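Genome polyprotein (Chicken sicinivirus JSY, PDB 6QWT) includes, as the C-terminal piece described here, the 3Dpol RNA-dependent RNA polymerase, which probably copies the viral RNA genome. Local coordinates at residues P136-Y139 and Q140-A144; F456-Y459 and E460-Q463; T46-V50 and D51-F55; L76-R80 and C81-P85. One frame throughout, in Å; residues are numbered along the deposited sequence.

Four local contacts, each within one continuous run of residues, sample helix starts, first turns and a helix end across the polymerase. In chain order contact 3 comes first, at the start of helix 50-54, then contact 4 at the end of helix 70-81, contact 1 in the first turns of helix 136-147, and contact 2 at the start of helix 459-469. No two share a helix or touch: centres lie between about 33 Å (contacts 1 and 4) and about 47 Å (contacts 1 and 2) apart. Contacts 3 and 4 sit on opposite sides of the chain's centre. All are 23 to 29 Å from that centre, so together they mark the periphery of the fold.

Contact 1 of 4, residues P136-Y139 and Q140-A144; sequences PELY and QEIEA
I142 lies over the carbonyl of L138, one turn back in helix 136-147, and its side chain can be followed outward from there. CB sits 3.7 Å from L138 O. Next comes CG1, held beside the residue's own backbone N (chi1 -58°), a placement that swings it back along the helix to 3.2 Å from L138 O. An extended second torsion then carries CD1 onward to the leucine side chain, where it meets L138 CG at 3.8 Å; CD1 of the leucine leans on the same isoleucine branch. The two aliphatic chains meet at a slant. I142 N donates to L138 O at 2.9 Å, a nearly straight bond (166°).

On another side of the helix, Y139 and E143 run alongside each other in the same direction. The carboxylate reaches the outer end of the ring, E143 OE2 standing 3.8 Å from Y139 OH, with the two planes turned 37° apart. That is proximity only, too long for a bond. Firmer is the backbone link, E143 N to Y139 O at 3.0 Å, while the first turn is held more slackly by a weak bond from Q140 N to P136 O at 3.4 Å.

L138 and I142 face helix 180-189 through I180 and I184, and M91 of helix 91-96 touches both Y139 and E143. Chemically the helix is two-sided: the leucine-isoleucine pair is a buried, largely apolar seam, whereas E137 and Q140 remain at the exposed surface, E137 near the helix N-terminus, whose dipole would probably ease its negative charge.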
loop_
_atom_site.group_PDB
_atom_site.type_symbol
_atom_site.label_atom_id
_atom_site.label_comp_id
_atom_site.label_asym_id
_atom_site.label_seq_id
_atom_site.Cartn_x
_atom_site.Cartn_y
_atom_site.Cartn_z
ATOM N N PRO A 136 -20.745 -15.855 -17.866
ATOM C CA PRO A 136 -20.324 -15.686 -19.268
ATOM C C PRO A 136 -19.956 -14.258 -19.639
ATOM O O PRO A 136 -19.139 -14.055 -20.548
ATOM C CB PRO A 136 -21.546 -16.176 -20.055
ATOM C CG PRO A 136 -22.190 -17.166 -19.150
ATOM C CD PRO A 136 -21.994 -16.632 -17.759
ATOM N N GLU A 137 -20.520 -13.261 -18.957
ATOM C CA GLU A 137 -20.208 -11.874 -19.280
ATOM C C GLU A 137 -18.891 -11.429 -18.655
ATOM O O GLU A 137 -18.130 -10.680 -19.278
ATOM C CB GLU A 137 -21.349 -10.962 -18.831
ATOM C CG GLU A 137 -22.571 -11.014 -19.737
ATOM C CD GLU A 137 -23.599 -12.027 -19.267
ATOM O OE1 GLU A 137 -23.862 -12.087 -18.046
ATOM O OE2 GLU A 137 -24.146 -12.762 -20.117
ATOM N N LEU A 138 -18.602 -11.871 -17.429
ATOM C CA LEU A 138 -17.323 -11.530 -16.815
ATOM C C LEU A 138 -16.171 -12.228 -17.526
ATOM O O LEU A 138 -15.131 -11.609 -17.782
ATOM C CB LEU A 138 -17.329 -11.892 -15.331
ATOM C CG LEU A 138 -16.022 -11.587 -14.595
ATOM C CD1 LEU A 138 -15.597 -10.139 -14.809
ATOM C CD2 LEU A 138 -16.146 -11.897 -13.111
ATOM N N TYR A 139 -16.339 -13.515 -17.847
ATOM C CA TYR A 139 -15.311 -14.261 -18.567
ATOM C C TYR A 139 -14.907 -13.549 -19.850
ATOM O O TYR A 139 -13.718 -13.464 -20.178
ATOM C CB TYR A 139 -15.817 -15.676 -18.877
ATOM C CG TYR A 139 -14.838 -16.552 -19.641
ATOM C CD1 TYR A 139 -14.706 -16.452 -21.023
ATOM C CD2 TYR A 139 -14.059 -17.491 -18.978
ATOM C CE1 TYR A 139 -13.813 -17.253 -21.719
ATOM C CE2 TYR A 139 -13.165 -18.297 -19.665
ATOM C CZ TYR A 139 -13.047 -18.175 -21.034
ATOM O OH TYR A 139 -12.159 -18.979 -21.718
ATOM N N GLN A 140 -15.890 -13.034 -20.588
ATOM C CA GLN A 140 -15.611 -12.378 -21.858
ATOM C C GLN A 140 -14.903 -11.044 -21.655
ATOM O O GLN A 140 -14.100 -10.634 -22.502
ATOM C CB GLN A 140 -16.915 -12.196 -22.630
ATOM C CG GLN A 140 -16.799 -11.396 -23.911
ATOM C CD GLN A 140 -18.156 -11.007 -24.458
ATOM O OE1 GLN A 140 -19.098 -11.800 -24.429
ATOM N NE2 GLN A 140 -18.266 -9.780 -24.956
ATOM N N GLU A 141 -15.185 -10.354 -20.549
ATOM C CA GLU A 141 -14.495 -9.098 -20.277
ATOM C C GLU A 141 -13.052 -9.343 -19.851
ATOM O O GLU A 141 -12.154 -8.580 -20.222
ATOM C CB GLU A 141 -15.250 -8.304 -19.210
ATOM C CG GLU A 141 -16.476 -7.577 -19.737
ATOM C CD GLU A 141 -16.138 -6.590 -20.837
ATOM O OE1 GLU A 141 -16.268 -6.955 -22.024
ATOM O OE2 GLU A 141 -15.737 -5.452 -20.516
ATOM N N ILE A 142 -12.813 -10.399 -19.067
ATOM C CA ILE A 142 -11.444 -10.772 -18.716
ATOM C C ILE A 142 -10.650 -11.100 -19.973
ATOM O O ILE A 142 -9.502 -10.671 -20.137
ATOM C CB ILE A 142 -11.444 -11.956 -17.731
ATOM C CG1 ILE A 142 -12.229 -11.610 -16.466
ATOM C CG2 ILE A 142 -10.010 -12.375 -17.391
ATOM C CD1 ILE A 142 -12.556 -12.815 -15.613
ATOM N N GLU A 143 -11.259 -11.864 -20.883
ATOM C CA GLU A 143 -10.591 -12.225 -22.129
ATOM C C GLU A 143 -10.276 -10.987 -22.962
ATOM O O GLU A 143 -9.159 -10.834 -23.471
ATOM C CB GLU A 143 -11.463 -13.202 -22.919
ATOM C CG GLU A 143 -10.699 -14.083 -23.890
ATOM C CD GLU A 143 -9.837 -15.110 -23.185
ATOM O OE1 GLU A 143 -8.674 -15.299 -23.599
ATOM O OE2 GLU A 143 -10.325 -15.727 -22.215
ATOM N N ALA A 144 -11.254 -10.090 -23.111
ATOM C CA ALA A 144 -11.031 -8.864 -23.873
ATOM C C ALA A 144 -9.967 -7.990 -23.229
ATOM O O ALA A 144 -9.232 -7.286 -23.933
ATOM C CB ALA A 144 -12.340 -8.085 -24.008
#

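Contact 2 of 4, residues F456-Y459 and E460-Q463; sequences FIPY and EVLQ
The ring of Y459 has Q463 over one face: CB of the glutamine stands 4.1 Å from the Y459 ring centroid, 28° off the normal, a CH-pi contact. Further out, the amide of Q463 comes up beside the phenol end, its plane only 10° from that of the ring, with Q463 OE1 3.7 Å from Y459 OH. Both side chains point the same way, each with CG turned opposite its backbone N (chi1 175° for Y459); the bend at chi2 of Q463 brings the amide alongside the ring, and the last torsion, near zero, sets its plane nearly parallel to it. Its NE2 is hydrogen-bonded to D389 OD2, which helps fix the rotation of the amide.

P458 is the N-cap of helix 459-469. Its carbonyl oxygen receives L462 N at 3.3 Å, in the carbonyl plane, and weakly V461 N as well; the next bond, Q463 N to Y459 O, is shorter at 2.8 Å. Just before the helix, I457 packs across its first turn: I457 CG2 meets L462 CG at 3.7 Å, the two side chains crossing at about a right angle, and also V461 CG1 at 3.8 Å.

This corner lies in the helical C-terminal region, consistent with the thumb of picornaviral polymerases. Y426 of helix 417-428 touches both I457 and L462, Y436 of helix 433-449 hydrogen-bonds I457 O, and P433, at the start of that same helix, abuts Y459, so the last helix is set against the two preceding ones.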
loop_
_atom_site.group_PDB
_atom_site.type_symbol
_atom_site.label_atom_id
_atom_site.label_comp_id
_atom_site.label_asym_id
_atom_site.label_seq_id
_atom_site.Cartn_x
_atom_site.Cartn_y
_atom_site.Cartn_z
ATOM N N PHE A 456 -11.774 -6.877 26.669
ATOM C CA PHE A 456 -10.443 -6.858 26.075
ATOM C C PHE A 456 -9.826 -8.248 26.115
ATOM O O PHE A 456 -9.952 -8.968 27.110
ATOM C CB PHE A 456 -9.539 -5.861 26.803
ATOM C CG PHE A 456 -10.071 -4.452 26.818
ATOM C CD1 PHE A 456 -9.780 -3.575 25.785
ATOM C CD2 PHE A 456 -10.861 -4.005 27.868
ATOM C CE1 PHE A 456 -10.266 -2.275 25.796
ATOM C CE2 PHE A 456 -11.350 -2.709 27.886
ATOM C CZ PHE A 456 -11.055 -1.843 26.846
ATOM N N ILE A 457 -9.167 -8.624 25.023
ATOM C CA ILE A 457 -8.410 -9.882 25.011
ATOM C C ILE A 457 -7.330 -9.820 26.084
ATOM O O ILE A 457 -6.553 -8.845 26.124
ATOM C CB ILE A 457 -7.788 -10.124 23.627
ATOM C CG1 ILE A 457 -8.855 -10.022 22.538
ATOM C CG2 ILE A 457 -7.091 -11.481 23.582
ATOM C CD1 ILE A 457 -8.285 -9.962 21.135
ATOM N N PRO A 458 -7.237 -10.802 26.980
ATOM C CA PRO A 458 -6.230 -10.731 28.046
ATOM C C PRO A 458 -4.821 -10.721 27.473
ATOM O O PRO A 458 -4.540 -11.344 26.446
ATOM C CB PRO A 458 -6.494 -11.993 28.877
ATOM C CG PRO A 458 -7.887 -12.423 28.504
ATOM C CD PRO A 458 -8.062 -12.017 27.076
ATOM N N TYR A 459 -3.933 -9.986 28.150
ATOM C CA TYR A 459 -2.559 -9.860 27.670
ATOM C C TYR A 459 -1.887 -11.221 27.542
ATOM O O TYR A 459 -1.108 -11.450 26.608
ATOM C CB TYR A 459 -1.747 -8.954 28.600
ATOM C CG TYR A 459 -0.287 -8.881 28.208
ATOM C CD1 TYR A 459 0.150 -7.972 27.252
ATOM C CD2 TYR A 459 0.652 -9.737 28.775
ATOM C CE1 TYR A 459 1.479 -7.913 26.876
ATOM C CE2 TYR A 459 1.982 -9.684 28.406
ATOM C CZ TYR A 459 2.389 -8.771 27.457
ATOM O OH TYR A 459 3.715 -8.713 27.091
ATOM N N GLU A 460 -2.172 -12.139 28.472
ATOM C CA GLU A 460 -1.534 -13.451 28.432
ATOM C C GLU A 460 -1.910 -14.219 27.173
ATOM O O GLU A 460 -1.097 -14.995 26.654
ATOM C CB GLU A 460 -1.908 -14.260 29.674
ATOM C CG GLU A 460 -1.123 -13.875 30.911
ATOM C CD GLU A 460 -1.985 -13.194 31.949
ATOM O OE1 GLU A 460 -1.777 -13.456 33.153
ATOM O OE2 GLU A 460 -2.870 -12.399 31.561
ATOM N N VAL A 461 -3.131 -14.022 26.673
ATOM C CA VAL A 461 -3.545 -14.668 25.430
ATOM C C VAL A 461 -2.779 -14.087 24.248
ATOM O O VAL A 461 -2.283 -14.821 23.385
ATOM C CB VAL A 461 -5.067 -14.528 25.236
ATOM C CG1 VAL A 461 -5.465 -14.934 23.819
ATOM C CG2 VAL A 461 -5.819 -15.355 26.270
ATOM N N LEU A 462 -2.672 -12.758 24.189
ATOM C CA LEU A 462 -2.008 -12.127 23.055
ATOM C C LEU A 462 -0.514 -12.423 23.055
ATOM O O LEU A 462 0.067 -12.708 22.001
ATOM C CB LEU A 462 -2.261 -10.619 23.073
ATOM C CG LEU A 462 -3.728 -10.224 22.885
ATOM C CD1 LEU A 462 -3.962 -8.760 23.236
ATOM C CD2 LEU A 462 -4.188 -10.528 21.464
ATOM N N GLN A 463 0.125 -12.366 24.226
ATOM C CA GLN A 463 1.561 -12.609 24.286
ATOM C C GLN A 463 1.887 -14.070 24.007
ATOM O O GLN A 463 2.865 -14.366 23.312
ATOM C CB GLN A 463 2.119 -12.175 25.642
ATOM C CG GLN A 463 3.585 -12.543 25.870
ATOM C CD GLN A 463 4.557 -11.739 25.011
ATOM O OE1 GLN A 463 4.152 -10.929 24.172
ATOM N NE2 GLN A 463 5.850 -11.960 25.225
#

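Contact 3 of 4, residues T46-V50 and D51-F55; sequences TEADV and DQVAF
D49 O is gripped by two backbone N-H groups: V53 N at 2.9 Å, in a fairly straight bond (162°), and Q52 N in a weak, bent one. D49 is the N-cap of helix 50-54, and its side chain adds a separate capping bond, OD1 accepting weakly from D51 N at 3.3 Å. With CG opposite the backbone N (chi1 -174°), the carboxylate reaches forward over the first turn. Its other oxygen, OD2, forms a salt bridge with R41.

A water completes the cap, accepting from D49 N at 2.7 Å and donating to Q52 OE1 at 3.3 Å. It stands in for one half of a capping box, N-cap N-H to N3 side chain; the other half is missing, since OD1 bonds D51 N and not Q52 N. Flanking them, A48 CB meets V53 CG2 at 3.9 Å, the N'-to-N4 pairing of a hydrophobic staple. Further in, A54 N binds V50 O at 2.7 Å. Upstream, T46 OG1 accepts from A48 N to form an ST turn.

D51 OD2 stays 5.0 Å from D49 OD1 and pairs with R17. Two like charges at a helix start are thereby answered by arginines and, probably, by the helix dipole, which should keep both aspartates ionised.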
loop_
_atom_site.group_PDB
_atom_site.type_symbol
_atom_site.label_atom_id
_atom_site.label_comp_id
_atom_site.label_asym_id
_atom_site.label_seq_id
_atom_site.Cartn_x
_atom_site.Cartn_y
_atom_site.Cartn_z
ATOM N N THR A 46 -13.089 23.323 7.189
ATOM C CA THR A 46 -12.038 23.806 6.306
ATOM C C THR A 46 -12.543 24.989 5.489
ATOM O O THR A 46 -13.737 25.107 5.201
ATOM C CB THR A 46 -11.534 22.698 5.354
ATOM O OG1 THR A 46 -10.467 23.208 4.543
ATOM C CG2 THR A 46 -12.657 22.203 4.448
ATOM N N GLU A 47 -11.613 25.870 5.126
ATOM C CA GLU A 47 -11.886 26.964 4.205
ATOM C C GLU A 47 -11.494 26.632 2.773
ATOM O O GLU A 47 -11.744 27.438 1.871
ATOM C CB GLU A 47 -11.153 28.233 4.657
ATOM C CG GLU A 47 -11.452 28.645 6.087
ATOM C CD GLU A 47 -12.836 29.237 6.240
ATOM O OE1 GLU A 47 -13.050 30.373 5.764
ATOM O OE2 GLU A 47 -13.710 28.570 6.835
ATOM N N ALA A 48 -10.892 25.470 2.545
ATOM C CA ALA A 48 -10.408 25.074 1.233
ATOM C C ALA A 48 -11.436 24.210 0.508
ATOM O O ALA A 48 -12.441 23.770 1.074
ATOM C CB ALA A 48 -9.078 24.323 1.358
ATOM N N ASP A 49 -11.165 23.976 -0.773
ATOM C CA ASP A 49 -11.979 23.117 -1.623
ATOM C C ASP A 49 -11.286 21.764 -1.726
ATOM O O ASP A 49 -10.170 21.676 -2.251
ATOM C CB ASP A 49 -12.160 23.750 -3.003
ATOM C CG ASP A 49 -13.125 22.985 -3.889
ATOM O OD1 ASP A 49 -13.578 21.894 -3.490
ATOM O OD2 ASP A 49 -13.430 23.483 -4.993
ATOM N N VAL A 50 -11.948 20.716 -1.228
ATOM C CA VAL A 50 -11.288 19.420 -1.106
ATOM C C VAL A 50 -11.012 18.815 -2.481
ATOM O O VAL A 50 -9.954 18.215 -2.706
ATOM C CB VAL A 50 -12.116 18.475 -0.209
ATOM C CG1 VAL A 50 -13.506 18.236 -0.784
ATOM C CG2 VAL A 50 -11.381 17.161 0.002
ATOM N N ASP A 51 -11.943 18.974 -3.430
ATOM C CA ASP A 51 -11.704 18.464 -4.777
ATOM C C ASP A 51 -10.490 19.129 -5.415
ATOM O O ASP A 51 -9.801 18.512 -6.234
ATOM C CB ASP A 51 -12.943 18.665 -5.652
ATOM C CG ASP A 51 -14.061 17.694 -5.318
ATOM O OD1 ASP A 51 -15.065 17.660 -6.061
ATOM O OD2 ASP A 51 -13.941 16.969 -4.309
ATOM N N GLN A 52 -10.208 20.379 -5.045
ATOM C CA GLN A 52 -9.028 21.072 -5.547
ATOM C C GLN A 52 -7.766 20.610 -4.824
ATOM O O GLN A 52 -6.745 20.320 -5.460
ATOM C CB GLN A 52 -9.219 22.585 -5.402
ATOM C CG GLN A 52 -8.237 23.432 -6.192
ATOM C CD GLN A 52 -6.939 23.669 -5.443
ATOM O OE1 GLN A 52 -6.940 23.889 -4.228
ATOM N NE2 GLN A 52 -5.823 23.621 -6.162
ATOM N N VAL A 53 -7.822 20.522 -3.494
ATOM C CA VAL A 53 -6.642 20.129 -2.728
ATOM C C VAL A 53 -6.281 18.671 -2.997
ATOM O O VAL A 53 -5.100 18.323 -3.109
ATOM C CB VAL A 53 -6.867 20.389 -1.227
ATOM C CG1 VAL A 53 -5.656 19.939 -0.419
ATOM C CG2 VAL A 53 -7.163 21.866 -0.983
ATOM N N ALA A 54 -7.286 17.796 -3.117
ATOM C CA ALA A 54 -7.007 16.373 -3.296
ATOM C C ALA A 54 -6.285 16.090 -4.610
ATOM O O ALA A 54 -5.563 15.092 -4.716
ATOM C CB ALA A 54 -8.302 15.562 -3.223
ATOM N N PHE A 55 -6.465 16.941 -5.617
ATOM C CA PHE A 55 -5.820 16.762 -6.911
ATOM C C PHE A 55 -4.685 17.753 -7.139
ATOM O O PHE A 55 -4.171 17.842 -8.259
ATOM C CB PHE A 55 -6.852 16.880 -8.035
ATOM C CG PHE A 55 -7.735 15.672 -8.181
ATOM C CD1 PHE A 55 -8.926 15.579 -7.482
ATOM C CD2 PHE A 55 -7.371 14.630 -9.019
ATOM C CE1 PHE A 55 -9.739 14.468 -7.612
ATOM C CE2 PHE A 55 -8.181 13.514 -9.156
ATOM C CZ PHE A 55 -9.366 13.434 -8.452
HETATM O O HOH W 1 -8.988 25.107 -1.992
#

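Contact 4 of 4, residues L76-R80 and C81-P85; sequences LYFSR and CNFPP
Helix 70-81 ends here, with C81 packed on Y77 and N82 leaving the helix through a left-handed backbone conformation (phi 54°). C81 SG sits over one face of the Y77 ring, 3.6 Å from its centroid and displaced toward the phenol end, so that the nearest ring atom is Y77 CZ at 3.3 Å. This sulfur-aromatic contact follows from chi1 of -76°, which keeps SG beside the backbone N of C81 and directs it back along the helix. C81 N donates to Y77 O at 2.9 Å.

F78 O takes the last helical bond, from N82 N at 3.1 Å, arriving from above the carbonyl plane. A water also donates to F78 O and accepts from F83 N at 3.0 Å; it mediates the link that a Schellman motif would make directly. A second water spans S79 O and N82 OD1, donating to the latter at 3.1 Å. F78 and F83 meet loosely, F78 CD1 approaching the edge of the F83 ring at 4.3 Å from F83 CD1.

The aromatic side chains turn inward among several helices. Y77 packs on M306 and I310 of helix 298-316 and bonds through OH to Y204 O, while F83 stacks on Y204 and touches helix 191-198. I256, the last residue of helix 243-256, touches both F78 and F83. R80 hydrogen-bonds W327 O through NH1 and makes a cation-pi contact with its ring, where strand 327-332 begins.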
loop_
_atom_site.group_PDB
_atom_site.type_symbol
_atom_site.label_atom_id
_atom_site.label_comp_id
_atom_site.label_asym_id
_atom_site.label_seq_id
_atom_site.Cartn_x
_atom_site.Cartn_y
_atom_site.Cartn_z
ATOM N N LEU A 76 20.594 -3.416 -11.829
ATOM C CA LEU A 76 21.078 -3.791 -10.504
ATOM C C LEU A 76 19.989 -4.483 -9.695
ATOM O O LEU A 76 20.226 -5.530 -9.079
ATOM C CB LEU A 76 21.593 -2.555 -9.767
ATOM C CG LEU A 76 22.162 -2.814 -8.371
ATOM C CD1 LEU A 76 23.297 -3.830 -8.436
ATOM C CD2 LEU A 76 22.631 -1.512 -7.744
ATOM N N TYR A 77 18.780 -3.915 -9.688
ATOM C CA TYR A 77 17.694 -4.494 -8.902
ATOM C C TYR A 77 17.342 -5.894 -9.397
ATOM O O TYR A 77 17.281 -6.845 -8.609
ATOM C CB TYR A 77 16.474 -3.576 -8.942
ATOM C CG TYR A 77 15.244 -4.184 -8.309
ATOM C CD1 TYR A 77 15.164 -4.356 -6.935
ATOM C CD2 TYR A 77 14.168 -4.596 -9.088
ATOM C CE1 TYR A 77 14.052 -4.918 -6.348
ATOM C CE2 TYR A 77 13.046 -5.161 -8.508
ATOM C CZ TYR A 77 12.995 -5.318 -7.136
ATOM O OH TYR A 77 11.890 -5.881 -6.539
ATOM N N PHE A 78 17.122 -6.046 -10.704
ATOM C CA PHE A 78 16.772 -7.357 -11.237
ATOM C C PHE A 78 17.928 -8.344 -11.166
ATOM O O PHE A 78 17.687 -9.556 -11.141
ATOM C CB PHE A 78 16.281 -7.228 -12.674
ATOM C CG PHE A 78 14.851 -6.793 -12.777
ATOM C CD1 PHE A 78 13.824 -7.718 -12.670
ATOM C CD2 PHE A 78 14.532 -5.458 -12.958
ATOM C CE1 PHE A 78 12.505 -7.317 -12.756
ATOM C CE2 PHE A 78 13.219 -5.050 -13.044
ATOM C CZ PHE A 78 12.204 -5.981 -12.947
ATOM N N SER A 79 19.169 -7.857 -11.133
ATOM C CA SER A 79 20.304 -8.750 -10.927
ATOM C C SER A 79 20.235 -9.399 -9.551
ATOM O O SER A 79 20.425 -10.614 -9.410
ATOM C CB SER A 79 21.617 -7.983 -11.098
ATOM O OG SER A 79 22.729 -8.797 -10.781
ATOM N N ARG A 80 19.954 -8.600 -8.520
ATOM C CA ARG A 80 19.835 -9.142 -7.173
ATOM C C ARG A 80 18.598 -10.020 -7.034
ATOM O O ARG A 80 18.644 -11.060 -6.365
ATOM C CB ARG A 80 19.801 -8.010 -6.150
ATOM C CG ARG A 80 19.372 -8.470 -4.770
ATOM C CD ARG A 80 19.848 -7.524 -3.694
ATOM N NE ARG A 80 21.289 -7.298 -3.756
ATOM C CZ ARG A 80 21.973 -6.621 -2.840
ATOM N NH1 ARG A 80 21.343 -6.107 -1.789
ATOM N NH2 ARG A 80 23.281 -6.456 -2.973
ATOM N N CYS A 81 17.481 -9.619 -7.648
ATOM C CA CYS A 81 16.264 -10.425 -7.583
ATOM C C CYS A 81 16.515 -11.844 -8.082
ATOM O O CYS A 81 16.109 -12.819 -7.441
ATOM C CB CYS A 81 15.149 -9.765 -8.397
ATOM S SG CYS A 81 14.365 -8.335 -7.609
ATOM N N ASN A 82 17.191 -11.973 -9.228
ATOM C CA ASN A 82 17.538 -13.271 -9.811
ATOM C C ASN A 82 16.295 -14.145 -9.987
ATOM O O ASN A 82 16.270 -15.317 -9.606
ATOM C CB ASN A 82 18.605 -13.979 -8.969
ATOM C CG ASN A 82 19.279 -15.126 -9.712
ATOM O OD1 ASN A 82 19.480 -15.067 -10.925
ATOM N ND2 ASN A 82 19.630 -16.176 -8.979
ATOM N N PHE A 83 15.253 -13.555 -10.566
ATOM C CA PHE A 83 14.021 -14.288 -10.822
ATOM C C PHE A 83 14.279 -15.412 -11.821
ATOM O O PHE A 83 14.927 -15.182 -12.851
ATOM C CB PHE A 83 12.941 -13.356 -11.376
ATOM C CG PHE A 83 12.286 -12.486 -10.344
ATOM C CD1 PHE A 83 12.341 -11.104 -10.451
ATOM C CD2 PHE A 83 11.598 -13.044 -9.278
ATOM C CE1 PHE A 83 11.733 -10.293 -9.506
ATOM C CE2 PHE A 83 10.987 -12.238 -8.333
ATOM C CZ PHE A 83 11.057 -10.862 -8.447
ATOM N N PRO A 84 13.794 -16.623 -11.566
ATOM C CA PRO A 84 13.766 -17.644 -12.611
ATOM C C PRO A 84 12.634 -17.354 -13.578
ATOM O O PRO A 84 11.869 -16.400 -13.366
ATOM C CB PRO A 84 13.515 -18.938 -11.821
ATOM C CG PRO A 84 12.697 -18.488 -10.664
ATOM C CD PRO A 84 13.210 -17.109 -10.303
ATOM N N PRO A 85 12.499 -18.122 -14.658
ATOM C CA PRO A 85 11.321 -17.952 -15.518
ATOM C C PRO A 85 10.036 -18.105 -14.715
ATOM O O PRO A 85 9.865 -19.065 -13.959
ATOM C CB PRO A 85 11.480 -19.062 -16.563
ATOM C CG PRO A 85 12.955 -19.295 -16.628
ATOM C CD PRO A 85 13.477 -19.065 -15.235
HETATM O O HOH W 2 15.547 -10.984 -12.004
HETATM O O HOH W 3 21.052 -12.434 -11.316
#